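Local coordinates for protein toll (Drosophila melanogaster, PDB 4LXR) that serves as the cell-surface receptor for cleaved, active Spaetzle, triggering the Toll pathway in embryonic dorsal-ventral patterning and antifungal defence, at residues 75-80 with 101-106; 126-131 with 150-155; 506-511 with 535-540; 529-534 with 563-568. All blocks are in the same frame, centred on the assembly; numbering follows the deposited sequence. Where two conformers were deposited one is given.

Contact 1 (75-80 with 101-106)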
# COMPACT_ATOMS: atom_id res chain seq x y z
N VAL A 75 -1.23 13.48 -38.01
CA VAL A 75 0.17 13.38 -38.42
C VAL A 75 1.00 14.04 -37.35
O VAL A 75 0.75 15.20 -37.00
CB VAL A 75 0.46 14.09 -39.74
CG1 VAL A 75 1.96 14.03 -40.04
CG2 VAL A 75 -0.33 13.46 -40.85
N GLN A 76 1.97 13.31 -36.82
CA GLN A 76 2.84 13.87 -35.80
C GLN A 76 4.27 13.80 -36.31
O GLN A 76 4.77 12.72 -36.60
CB GLN A 76 2.71 13.10 -34.50
CG GLN A 76 3.58 13.63 -33.37
CD GLN A 76 3.37 12.90 -32.06
OE1 GLN A 76 3.88 11.80 -31.86
NE2 GLN A 76 2.63 13.52 -31.16
N MET A 77 4.92 14.96 -36.40
CA MET A 77 6.29 15.04 -36.91
C MET A 77 7.18 15.50 -35.76
O MET A 77 6.88 16.50 -35.13
CB MET A 77 6.38 16.01 -38.09
CG MET A 77 5.64 15.54 -39.35
SD MET A 77 5.66 16.73 -40.72
CE MET A 77 7.29 16.35 -41.39
N ARG A 78 8.26 14.77 -35.50
CA ARG A 78 9.11 15.05 -34.36
C ARG A 78 10.57 15.17 -34.76
O ARG A 78 11.13 14.28 -35.41
CB ARG A 78 8.97 13.93 -33.31
CG ARG A 78 7.65 13.96 -32.55
CD ARG A 78 7.49 12.77 -31.59
NE ARG A 78 8.39 12.82 -30.45
CZ ARG A 78 8.59 11.81 -29.61
NH1 ARG A 78 7.94 10.66 -29.79
NH2 ARG A 78 9.44 11.93 -28.59
N ARG A 79 11.19 16.27 -34.33
CA ARG A 79 12.62 16.54 -34.56
C ARG A 79 12.95 16.75 -36.04
O ARG A 79 14.11 16.63 -36.46
CB ARG A 79 13.51 15.43 -33.95
CG ARG A 79 13.03 14.95 -32.59
CD ARG A 79 13.95 13.89 -31.99
NE ARG A 79 15.00 14.50 -31.18
CZ ARG A 79 15.52 13.94 -30.09
NH1 ARG A 79 16.48 14.57 -29.41
NH2 ARG A 79 15.08 12.76 -29.67
N CYS A 80 11.93 17.10 -36.82
CA CYS A 80 12.14 17.30 -38.25
C CYS A 80 12.53 18.74 -38.54
O CYS A 80 12.24 19.64 -37.74
CB CYS A 80 10.89 16.90 -39.05
SG CYS A 80 10.41 15.13 -38.78
N THR A 101 -6.53 15.52 -40.07
CA THR A 101 -7.34 16.41 -39.25
C THR A 101 -6.43 17.23 -38.32
O THR A 101 -6.73 18.35 -37.91
CB THR A 101 -8.31 15.53 -38.40
OG1 THR A 101 -9.50 15.27 -39.15
CG2 THR A 101 -8.69 16.20 -37.07
N THR A 102 -5.29 16.62 -38.00
CA THR A 102 -4.40 17.11 -36.97
C THR A 102 -2.98 17.04 -37.50
O THR A 102 -2.56 16.01 -38.02
CB THR A 102 -4.52 16.24 -35.70
OG1 THR A 102 -5.81 16.44 -35.12
CG2 THR A 102 -3.46 16.57 -34.66
N LEU A 103 -2.26 18.15 -37.38
CA LEU A 103 -0.82 18.17 -37.65
C LEU A 103 -0.11 18.65 -36.39
O LEU A 103 -0.42 19.74 -35.87
CB LEU A 103 -0.46 19.10 -38.81
CG LEU A 103 1.05 19.28 -39.08
CD1 LEU A 103 1.74 17.95 -39.46
CD2 LEU A 103 1.34 20.37 -40.16
N ILE A 104 0.82 17.83 -35.91
CA ILE A 104 1.70 18.17 -34.79
C ILE A 104 3.12 18.27 -35.34
O ILE A 104 3.57 17.41 -36.10
CB ILE A 104 1.62 17.09 -33.71
CG1 ILE A 104 0.24 17.16 -33.02
CG2 ILE A 104 2.77 17.19 -32.70
CD1 ILE A 104 -0.21 15.86 -32.49
N PHE A 105 3.82 19.35 -35.02
CA PHE A 105 5.18 19.54 -35.50
C PHE A 105 6.00 19.97 -34.30
O PHE A 105 5.96 21.14 -33.90
CB PHE A 105 5.26 20.58 -36.63
CG PHE A 105 6.57 20.55 -37.40
CD1 PHE A 105 7.72 21.16 -36.90
CD2 PHE A 105 6.64 19.91 -38.63
CE1 PHE A 105 8.90 21.14 -37.61
CE2 PHE A 105 7.84 19.87 -39.36
CZ PHE A 105 8.97 20.48 -38.85
N GLU A 106 6.72 19.02 -33.73
CA GLU A 106 7.51 19.23 -32.52
C GLU A 106 8.98 18.99 -32.84
O GLU A 106 9.37 17.86 -33.10
CB GLU A 106 7.03 18.25 -31.45
CG GLU A 106 7.79 18.27 -30.16
CD GLU A 106 7.28 17.19 -29.21
OE1 GLU A 106 7.94 16.13 -29.12
OE2 GLU A 106 6.21 17.38 -28.59

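Contact 2 (126-131 with 150-155)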
# COMPACT_ATOMS: atom_id res chain seq x y z
N LYS A 126 -8.11 20.82 -38.55
CA LYS A 126 -8.91 21.21 -37.39
C LYS A 126 -8.01 21.46 -36.20
O LYS A 126 -8.37 22.15 -35.26
CB LYS A 126 -9.95 20.14 -37.05
CG LYS A 126 -11.23 20.27 -37.87
CD LYS A 126 -11.60 18.97 -38.54
CE LYS A 126 -12.91 19.10 -39.32
NZ LYS A 126 -13.02 18.10 -40.42
N ARG A 127 -6.81 20.90 -36.26
CA ARG A 127 -5.96 20.94 -35.09
C ARG A 127 -4.52 21.08 -35.52
O ARG A 127 -4.05 20.36 -36.39
CB ARG A 127 -6.16 19.67 -34.23
CG ARG A 127 -5.30 19.68 -32.95
CD ARG A 127 -5.76 18.71 -31.86
NE ARG A 127 -5.06 19.00 -30.61
CZ ARG A 127 -5.25 18.36 -29.45
NH1 ARG A 127 -6.14 17.38 -29.37
NH2 ARG A 127 -4.54 18.72 -28.38
N PHE A 128 -3.80 22.00 -34.90
CA PHE A 128 -2.41 22.21 -35.28
C PHE A 128 -1.62 22.50 -34.03
O PHE A 128 -2.08 23.26 -33.19
CB PHE A 128 -2.29 23.37 -36.28
CG PHE A 128 -0.88 23.83 -36.53
CD1 PHE A 128 0.03 23.02 -37.21
CD2 PHE A 128 -0.46 25.10 -36.10
CE1 PHE A 128 1.34 23.45 -37.46
CE2 PHE A 128 0.85 25.55 -36.35
CZ PHE A 128 1.76 24.72 -37.02
N ARG A 129 -0.44 21.89 -33.90
CA ARG A 129 0.45 22.18 -32.79
C ARG A 129 1.86 22.42 -33.29
O ARG A 129 2.38 21.63 -34.08
CB ARG A 129 0.47 21.05 -31.75
CG ARG A 129 1.69 21.17 -30.80
CD ARG A 129 1.46 20.52 -29.41
NE ARG A 129 1.53 19.06 -29.43
CZ ARG A 129 2.65 18.33 -29.36
NH1 ARG A 129 3.86 18.90 -29.30
NH2 ARG A 129 2.55 17.00 -29.37
N PHE A 130 2.49 23.49 -32.82
CA PHE A 130 3.88 23.75 -33.14
C PHE A 130 4.65 23.92 -31.84
O PHE A 130 4.28 24.74 -30.98
CB PHE A 130 4.02 25.03 -33.98
CG PHE A 130 5.44 25.39 -34.31
CD1 PHE A 130 6.28 24.47 -34.95
CD2 PHE A 130 5.93 26.65 -34.01
CE1 PHE A 130 7.60 24.79 -35.26
CE2 PHE A 130 7.27 26.99 -34.32
CZ PHE A 130 8.10 26.06 -34.95
N THR A 131 5.74 23.18 -31.70
CA THR A 131 6.42 23.12 -30.41
C THR A 131 7.91 23.07 -30.65
O THR A 131 8.39 22.25 -31.43
CB THR A 131 5.97 21.86 -29.64
OG1 THR A 131 4.59 22.01 -29.25
CG2 THR A 131 6.84 21.62 -28.40
N SER A 150 -9.99 24.39 -35.06
CA SER A 150 -10.75 24.52 -33.82
C SER A 150 -9.81 24.48 -32.62
O SER A 150 -10.16 24.97 -31.55
CB SER A 150 -11.83 23.44 -33.72
OG SER A 150 -11.29 22.19 -33.37
N HIS A 151 -8.60 23.94 -32.81
CA HIS A 151 -7.68 23.77 -31.67
C HIS A 151 -6.26 24.15 -32.09
O HIS A 151 -5.73 23.61 -33.05
CB HIS A 151 -7.71 22.33 -31.13
CG HIS A 151 -6.97 22.15 -29.83
ND1 HIS A 151 -5.60 22.31 -29.71
CD2 HIS A 151 -7.41 21.81 -28.59
CE1 HIS A 151 -5.24 22.09 -28.46
NE2 HIS A 151 -6.32 21.78 -27.76
N LEU A 152 -5.67 25.08 -31.36
CA LEU A 152 -4.38 25.63 -31.73
C LEU A 152 -3.48 25.54 -30.53
O LEU A 152 -3.87 25.95 -29.43
CB LEU A 152 -4.53 27.12 -32.13
CG LEU A 152 -3.21 27.92 -32.27
CD1 LEU A 152 -2.38 27.36 -33.46
CD2 LEU A 152 -3.47 29.43 -32.47
N GLU A 153 -2.26 25.07 -30.73
CA GLU A 153 -1.27 25.08 -29.68
C GLU A 153 0.03 25.57 -30.22
O GLU A 153 0.52 25.08 -31.23
CB GLU A 153 -1.08 23.65 -29.05
CG GLU A 153 0.04 23.61 -27.96
CD GLU A 153 0.00 22.31 -27.09
OE1 GLU A 153 0.99 21.99 -26.38
OE2 GLU A 153 -1.01 21.60 -27.14
N LEU A 154 0.63 26.54 -29.53
CA LEU A 154 1.91 27.09 -29.96
C LEU A 154 2.76 27.15 -28.75
O LEU A 154 2.36 27.70 -27.72
CB LEU A 154 1.77 28.50 -30.58
CG LEU A 154 0.95 28.61 -31.85
CD1 LEU A 154 0.79 30.08 -32.27
CD2 LEU A 154 1.64 27.83 -32.94
N ARG A 155 3.96 26.62 -28.86
CA ARG A 155 4.87 26.65 -27.75
C ARG A 155 6.25 26.95 -28.29
O ARG A 155 6.90 26.08 -28.85
CB ARG A 155 4.90 25.30 -27.02
CG ARG A 155 5.68 25.41 -25.73
CD ARG A 155 5.69 24.19 -24.92
NE ARG A 155 4.43 23.80 -24.28
CZ ARG A 155 4.41 22.99 -23.22
NH1 ARG A 155 5.57 22.59 -22.73
NH2 ARG A 155 3.28 22.60 -22.64
O HOH W 1 -3.53 21.74 -31.24
O HOH W 2 -2.39 20.28 -29.07
O HOH W 3 3.39 22.18 -26.55

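Contact 3 (506-511 with 535-540). With NAG (2-acetamido-2-deoxy-beta-D-glucopyranose), chain M.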
# COMPACT_ATOMS: atom_id res chain seq x y z
N LYS A 506 1.01 -6.66 22.21
CA LYS A 506 1.79 -7.03 23.38
C LYS A 506 1.42 -8.45 23.83
O LYS A 506 1.47 -8.77 25.02
CB LYS A 506 1.54 -6.04 24.52
CG LYS A 506 1.89 -4.58 24.19
CD LYS A 506 3.40 -4.38 24.09
CE LYS A 506 3.79 -2.91 24.15
NZ LYS A 506 4.00 -2.30 22.79
N ILE A 507 1.05 -9.28 22.86
CA ILE A 507 0.51 -10.62 23.11
C ILE A 507 1.58 -11.56 23.65
O ILE A 507 2.39 -12.08 22.89
CB ILE A 507 -0.13 -11.19 21.82
CG1 ILE A 507 -1.32 -10.31 21.40
CG2 ILE A 507 -0.58 -12.64 22.03
CD1 ILE A 507 -1.85 -10.59 19.99
N ARG A 508 1.56 -11.78 24.96
CA ARG A 508 2.56 -12.64 25.60
C ARG A 508 2.05 -14.07 25.83
O ARG A 508 2.80 -15.03 25.70
CB ARG A 508 3.07 -12.00 26.89
CG ARG A 508 3.95 -10.79 26.60
CD ARG A 508 4.57 -10.16 27.83
NE ARG A 508 5.49 -9.10 27.44
CZ ARG A 508 5.12 -7.86 27.14
NH1 ARG A 508 3.84 -7.51 27.19
NH2 ARG A 508 6.04 -6.97 26.79
N ARG A 509 0.76 -14.20 26.14
CA ARG A 509 0.14 -15.51 26.21
C ARG A 509 -1.01 -15.65 25.22
O ARG A 509 -1.73 -14.69 24.94
CB ARG A 509 -0.34 -15.83 27.63
CG ARG A 509 -0.91 -17.25 27.79
CD ARG A 509 -1.24 -17.52 29.23
NE ARG A 509 -0.04 -17.34 30.05
CZ ARG A 509 -0.05 -17.19 31.37
NH1 ARG A 509 -1.21 -17.18 32.02
NH2 ARG A 509 1.08 -17.03 32.03
N ILE A 510 -1.14 -16.86 24.69
CA ILE A 510 -2.29 -17.30 23.92
C ILE A 510 -2.76 -18.63 24.52
O ILE A 510 -2.12 -19.66 24.34
CB ILE A 510 -1.93 -17.55 22.45
CG1 ILE A 510 -1.47 -16.26 21.78
CG2 ILE A 510 -3.12 -18.16 21.73
CD1 ILE A 510 -1.15 -16.41 20.32
N ALA A 511 -3.86 -18.59 25.25
CA ALA A 511 -4.29 -19.73 26.04
C ALA A 511 -5.55 -20.38 25.48
O ALA A 511 -6.66 -19.92 25.73
CB ALA A 511 -4.50 -19.31 27.49
N PRO A 535 5.24 -10.58 21.23
CA PRO A 535 6.26 -11.05 22.19
C PRO A 535 5.86 -12.30 23.00
O PRO A 535 5.84 -12.28 24.22
CB PRO A 535 6.43 -9.83 23.11
CG PRO A 535 5.08 -9.16 23.10
CD PRO A 535 4.56 -9.36 21.68
N LEU A 536 5.56 -13.39 22.30
CA LEU A 536 5.00 -14.57 22.94
C LEU A 536 5.93 -15.23 23.96
O LEU A 536 7.11 -15.46 23.67
CB LEU A 536 4.61 -15.59 21.87
CG LEU A 536 3.69 -16.72 22.32
CD1 LEU A 536 2.32 -16.17 22.72
CD2 LEU A 536 3.56 -17.75 21.21
N VAL A 537 5.40 -15.50 25.15
CA VAL A 537 6.14 -16.26 26.16
C VAL A 537 5.86 -17.74 25.93
O VAL A 537 4.73 -18.20 26.10
CB VAL A 537 5.75 -15.85 27.61
CG1 VAL A 537 6.36 -16.82 28.62
CG2 VAL A 537 6.20 -14.42 27.91
N CYS A 538 6.88 -18.48 25.51
CA CYS A 538 6.70 -19.89 25.18
C CYS A 538 6.95 -20.81 26.37
O CYS A 538 8.01 -21.43 26.48
CB CYS A 538 7.58 -20.28 23.99
SG CYS A 538 7.15 -19.39 22.48
N ASP A 539 5.97 -20.87 27.26
CA ASP A 539 6.00 -21.74 28.43
C ASP A 539 4.85 -22.75 28.36
O ASP A 539 4.16 -22.84 27.35
CB ASP A 539 5.99 -20.92 29.74
CG ASP A 539 4.79 -20.00 29.88
OD1 ASP A 539 3.76 -20.19 29.20
OD2 ASP A 539 4.87 -19.06 30.71
N CYS A 540 4.66 -23.52 29.43
CA CYS A 540 3.66 -24.59 29.43
C CYS A 540 2.23 -24.10 29.14
O CYS A 540 1.34 -24.90 28.84
CB CYS A 540 3.70 -25.35 30.75
SG CYS A 540 3.30 -24.36 32.20
C1 NAG M . 0.46 0.57 25.34
C2 NAG M . 1.66 1.54 25.31
C3 NAG M . 1.29 2.92 25.88
C4 NAG M . 0.51 2.82 27.19
C5 NAG M . -0.53 1.70 27.15
C6 NAG M . -1.90 2.14 27.61
C7 NAG M . 4.01 0.83 25.42
C8 NAG M . 5.09 0.23 26.27
N2 NAG M . 2.81 0.98 26.00
O3 NAG M . 0.57 3.69 24.92
O4 NAG M . 1.40 2.62 28.29
O5 NAG M . -0.68 1.25 25.80
O6 NAG M . -2.73 1.02 27.87
O7 NAG M . 4.21 1.17 24.25
O HOH W 4 2.65 -17.34 27.80
O HOH W 5 3.03 -17.14 30.39

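Contact 4 (529-534 with 563-568). With NAG (2-acetamido-2-deoxy-beta-D-glucopyranose), chain F; NAG (2-acetamido-2-deoxy-beta-D-glucopyranose), chain B.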
# COMPACT_ATOMS: atom_id res chain seq x y z
N VAL A 529 -6.68 -14.41 10.88
CA VAL A 529 -6.11 -13.57 11.93
C VAL A 529 -4.58 -13.59 11.88
O VAL A 529 -3.97 -14.65 12.00
CB VAL A 529 -6.55 -14.01 13.35
CG1 VAL A 529 -6.06 -13.02 14.38
CG2 VAL A 529 -8.07 -14.16 13.42
N ASP A 530 -3.98 -12.42 11.72
CA ASP A 530 -2.52 -12.33 11.66
C ASP A 530 -1.93 -12.08 13.05
O ASP A 530 -2.13 -11.02 13.62
CB ASP A 530 -2.12 -11.20 10.70
CG ASP A 530 -0.66 -11.28 10.31
OD1 ASP A 530 0.13 -11.90 11.06
OD2 ASP A 530 -0.29 -10.72 9.25
N LEU A 531 -1.20 -13.06 13.56
CA LEU A 531 -0.64 -12.99 14.91
C LEU A 531 0.87 -12.76 14.94
O LEU A 531 1.50 -12.86 15.99
CB LEU A 531 -0.96 -14.27 15.68
CG LEU A 531 -2.44 -14.55 15.94
CD1 LEU A 531 -2.62 -15.89 16.69
CD2 LEU A 531 -3.07 -13.38 16.71
N ASN A 532 1.44 -12.45 13.78
CA ASN A 532 2.89 -12.25 13.65
C ASN A 532 3.44 -11.13 14.53
O ASN A 532 2.71 -10.20 14.89
CB ASN A 532 3.26 -11.99 12.19
CG ASN A 532 3.23 -13.25 11.35
OD1 ASN A 532 3.25 -14.36 11.88
ND2 ASN A 532 3.20 -13.09 10.02
N ASP A 533 4.73 -11.21 14.86
CA ASP A 533 5.43 -10.13 15.56
C ASP A 533 4.81 -9.77 16.90
O ASP A 533 4.62 -8.59 17.22
CB ASP A 533 5.51 -8.88 14.68
CG ASP A 533 6.26 -9.11 13.40
OD1 ASP A 533 7.50 -9.20 13.44
OD2 ASP A 533 5.60 -9.20 12.34
N ASN A 534 4.49 -10.78 17.69
CA ASN A 534 4.08 -10.56 19.06
C ASN A 534 5.09 -11.18 20.03
O ASN A 534 5.75 -12.16 19.69
CB ASN A 534 2.68 -11.12 19.28
CG ASN A 534 1.60 -10.13 18.89
OD1 ASN A 534 1.41 -9.12 19.58
ND2 ASN A 534 0.89 -10.40 17.80
N LEU A 563 -5.17 -18.91 11.43
CA LEU A 563 -4.19 -18.04 12.05
C LEU A 563 -2.90 -18.00 11.25
O LEU A 563 -2.41 -19.03 10.79
CB LEU A 563 -3.87 -18.52 13.47
CG LEU A 563 -5.09 -18.86 14.32
CD1 LEU A 563 -4.66 -19.45 15.65
CD2 LEU A 563 -5.93 -17.61 14.53
N ARG A 564 -2.37 -16.79 11.06
CA ARG A 564 -1.07 -16.62 10.42
C ARG A 564 -0.02 -16.44 11.50
O ARG A 564 -0.05 -15.47 12.26
CB ARG A 564 -1.08 -15.42 9.49
CG ARG A 564 0.28 -15.05 8.94
CD ARG A 564 0.14 -14.21 7.68
NE ARG A 564 1.13 -13.14 7.62
CZ ARG A 564 1.43 -12.45 6.52
NH1 ARG A 564 0.81 -12.73 5.38
NH2 ARG A 564 2.34 -11.49 6.56
N THR A 565 0.90 -17.40 11.57
CA THR A 565 1.87 -17.47 12.65
C THR A 565 3.28 -17.68 12.15
O THR A 565 4.20 -17.89 12.94
CB THR A 565 1.53 -18.62 13.60
OG1 THR A 565 1.39 -19.83 12.83
CG2 THR A 565 0.22 -18.35 14.31
N ASP A 566 3.47 -17.61 10.83
CA ASP A 566 4.75 -17.91 10.20
C ASP A 566 5.88 -17.01 10.71
O ASP A 566 7.04 -17.39 10.67
CB ASP A 566 4.64 -17.81 8.67
CG ASP A 566 4.61 -16.37 8.17
OD1 ASP A 566 3.63 -15.65 8.46
OD2 ASP A 566 5.57 -15.96 7.48
N ARG A 567 5.53 -15.83 11.21
CA ARG A 567 6.51 -14.94 11.82
C ARG A 567 6.12 -14.59 13.26
O ARG A 567 6.42 -13.50 13.75
CB ARG A 567 6.74 -13.70 10.96
CG ARG A 567 7.65 -13.99 9.76
CD ARG A 567 7.56 -12.93 8.67
NE ARG A 567 7.89 -11.61 9.17
CZ ARG A 567 7.01 -10.62 9.30
NH1 ARG A 567 5.74 -10.80 8.96
NH2 ARG A 567 7.40 -9.44 9.77
N LEU A 568 5.46 -15.54 13.92
CA LEU A 568 5.23 -15.47 15.36
C LEU A 568 6.33 -16.24 16.09
O LEU A 568 6.46 -17.46 15.94
CB LEU A 568 3.85 -16.02 15.73
CG LEU A 568 3.56 -16.06 17.24
CD1 LEU A 568 3.76 -14.68 17.87
CD2 LEU A 568 2.15 -16.58 17.50
C1 NAG F . -0.71 -6.86 9.33
C2 NAG F . -0.50 -7.42 7.91
C3 NAG F . 0.98 -7.71 7.66
C4 NAG F . 1.87 -6.54 8.08
C5 NAG F . 1.50 -6.11 9.49
C6 NAG F . 2.29 -4.92 9.98
C7 NAG F . -2.16 -8.78 6.71
C8 NAG F . -2.26 -7.65 5.74
N2 NAG F . -1.30 -8.62 7.72
O3 NAG F . 1.16 -7.99 6.27
O4 NAG F . 3.23 -6.94 8.14
O5 NAG F . 0.12 -5.74 9.53
O6 NAG F . 2.01 -3.76 9.21
O7 NAG F . -2.81 -9.81 6.58
C1 NAG B . 3.99 -6.95 6.92
C2 NAG B . 5.46 -6.88 7.33
C3 NAG B . 6.35 -6.95 6.09
C4 NAG B . 6.01 -8.16 5.23
C5 NAG B . 4.51 -8.23 4.96
C6 NAG B . 4.09 -9.51 4.28
C7 NAG B . 5.82 -5.61 9.41
C8 NAG B . 6.15 -4.27 10.00
N2 NAG B . 5.74 -5.66 8.08
O3 NAG B . 7.72 -7.00 6.50
O4 NAG B . 6.68 -8.04 3.98
O5 NAG B . 3.77 -8.15 6.18
O6 NAG B . 2.71 -9.79 4.49
O7 NAG B . 5.61 -6.60 10.12
O HOH W 6 2.48 -10.46 9.33

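Contact 1 (75-80 with 101-106)
Phe105 lays its ring into a hollow made by Met77 of the neighbouring parallel strand and Cys80 just beyond its end, disulfide-bonded to Cys52. Phe105 CG swings anti to the backbone N (chi1 -165°), which carries the ring across the strand gap. Met77 SD comes to 3.9 Å from Phe105 CD2 in an oblique Met-aromatic contact, and at the far end Phe105 CZ lies 3.6 Å from Cys80 O. Ile88 and Leu82 pack on it too. On the same face, the Leu103 CD1 bump meets Val75 CG1 at 4.0 Å. Without the Phe105 ring, as with an alanine here, a gap beside Met77 and Cys80 is likely to open, leaving the thioether freer to turn. On the other, more polar face, Ile104 CG2 tucks against Gln76 CG at 3.7 Å, while the Gln76 amide bonds Gln49. Five backbone hydrogen bonds join the segments, the last Arg79 N to Glu106 O (2.7 Å). The Arg78 NE to Glu106 OE1 salt bridge is loose (3.6 Å); Arg78 has a stronger partner in Glu48 of the Spaetzle chain, Glu106 in Arg129. Greasy on one face, charged on the other, the strands can pack inward and offer charges to the ligand.

Contact 2 (126-131 with 150-155)
Arg127 lies along His151, and the strands that carry them are parallel neighbours on the ligand-binding face of the leucine-rich-repeat solenoid, the second belonging to LRR 1. The arginine chain is extended from CG to NE, with CG anti to the backbone N (chi1 -178°), and this carries the guanidinium over one face of the imidazole, NH2 reaching 3.4 Å from His151 CE1. The two planes are 38° apart, so this is no flat stack. One water joins Arg127 NE, Phe128 O and His151 ND1, while Arg127 NH1 bonds Gly3 O of a Spaetzle chain. A leucine here would probably leave that Gly3 carbonyl and the bridging water without their donor. Arg129 instead bends at chi3 (75°), laying CD against the Glu153 carboxylate carbon CD at 3.3 Å and sending NH1 to Thr131 OG1 at 3.2 Å, in the guanidinium plane. Its main charge partner is Glu106, whereas Glu153 forms a salt bridge with Arg7 of a Spaetzle chain. On the opposite, apolar face, Leu152 CD1 meets the edge of the Phe128 ring at CD2, 4.0 Å away. Leu154 sends CD2 to Phe130 CB at 3.8 Å. Just before the strands begin, Lys126 O accepts two backbone donors, Ser150 N at 2.8 Å and His151 N at 3.0 Å.

Contact 3 (506-511 with 535-540)
Val537 N donates to Arg508 O at 2.7 Å, meeting a lone pair in the carbonyl plane, and this is the one direct hydrogen bond between the segments. A water sits between the carbonyls, 2.8 Å from Val537 O and near Arg508 O. A second links Arg509 NH2 to Asp539 OD2, taking a bond from the arginine (2.6 Å) and giving one to the carboxylate. In this conformer the two groups meet through solvent, Arg509 NH2 and Asp539 OD2 lying 4.5 Å apart, while Asp539 OD1 is held by Thr541. Arg508 and Arg509 each have a second conformer, which leaves their side-chain contacts less certain. In the one described, Arg508 stretches out from CG to NE over Pro535, whose CG sits 4.2 Å above the centre of the guanidinium plane; nearer the backbone, Arg508 CG touches Pro535 O at 3.4 Å. The ring of Pro535 also rests on the backbone of Lys506 and Ile507. Leu536, with CG anti to the backbone N (chi1 -165°), turns CD1 back under the Arg508 carbonyl and onto Ile510 CG1 at 3.9 Å, where Phe545 of helix 543-549 packs on both residues. Cys538 and Cys540 form disulfides with Cys570 and Cys591, respectively. LRR 15, near the end of the first repeat array, meeting a disulfide-braced segment is the junction of a leucine-rich-repeat solenoid with the first of its two cysteine-rich C-terminal caps.

Contact 4 (529-534 with 563-568)
Arg564 lies alongside Asp530 where strand 561-564, from the first C-terminal cap, pairs in parallel with strand 527-530 at the end of the first leucine-rich-repeat array. The arginine can be followed outward. CB lies 3.9 Å from Val529 O, the carbonyl that takes the Arg564 backbone N-H, and CG passes the amide nitrogen ND2 of Asn532. CD then skirts Asp530 OD2, and NE forms a salt bridge with that oxygen at 3.2 Å. The oxygen lies over a face of the guanidinium, so charge alone acts and no N-H points at it. CG anti to the backbone N (chi1 172°) sets the chain on this course. At the tip, NH2 donates to O6 of the second sugar of the glycan on Asn501 at 2.7 Å, and to a water shared with Asp530 OD2, Asn532 ND2 and Arg567 NH1, the last weakly. Asp530 OD2 in turn accepts from N2 of the first sugar, while OD1 takes the backbone N of Asn532 in an Asx turn. Past the strands, Asn532 plugs the turn at 565-568: OD1 receives Arg567 N at 2.8 Å from above the amide plane, and ND2 points at Asp566 OD1. Asp533 and Arg567 are joined by a similar out-of-plane salt bridge. On the apolar face, Val529 CB meets Leu563 CD2 and helix 543-549 covers Leu563. Asn534 sends ND2 to the carbonyls of Met502 and Leu531, approaching Leu531 O from 65° above its plane at 3.1 Å.

Contacts 1 and 2 are the buried pair: they follow one another along the same run of parallel strands, and a probable backbone hydrogen bond from Phe105 N to Arg129 O joins them. Contacts 3 and 4, whose centres lie about 58 to 70 Å from those of the first two, are only partly buried and sit where repeats give way to the cap. Their segments alternate along the chain, Asn534 and Leu568 of contact 4 touching Ile507 and Leu536 of contact 3, with Phe545 behind both. Charge is used differently too. At the N-terminal end it faces Spaetzle; in contact 4 it grips the receptor's own glycan, and in contact 3 it works largely through water.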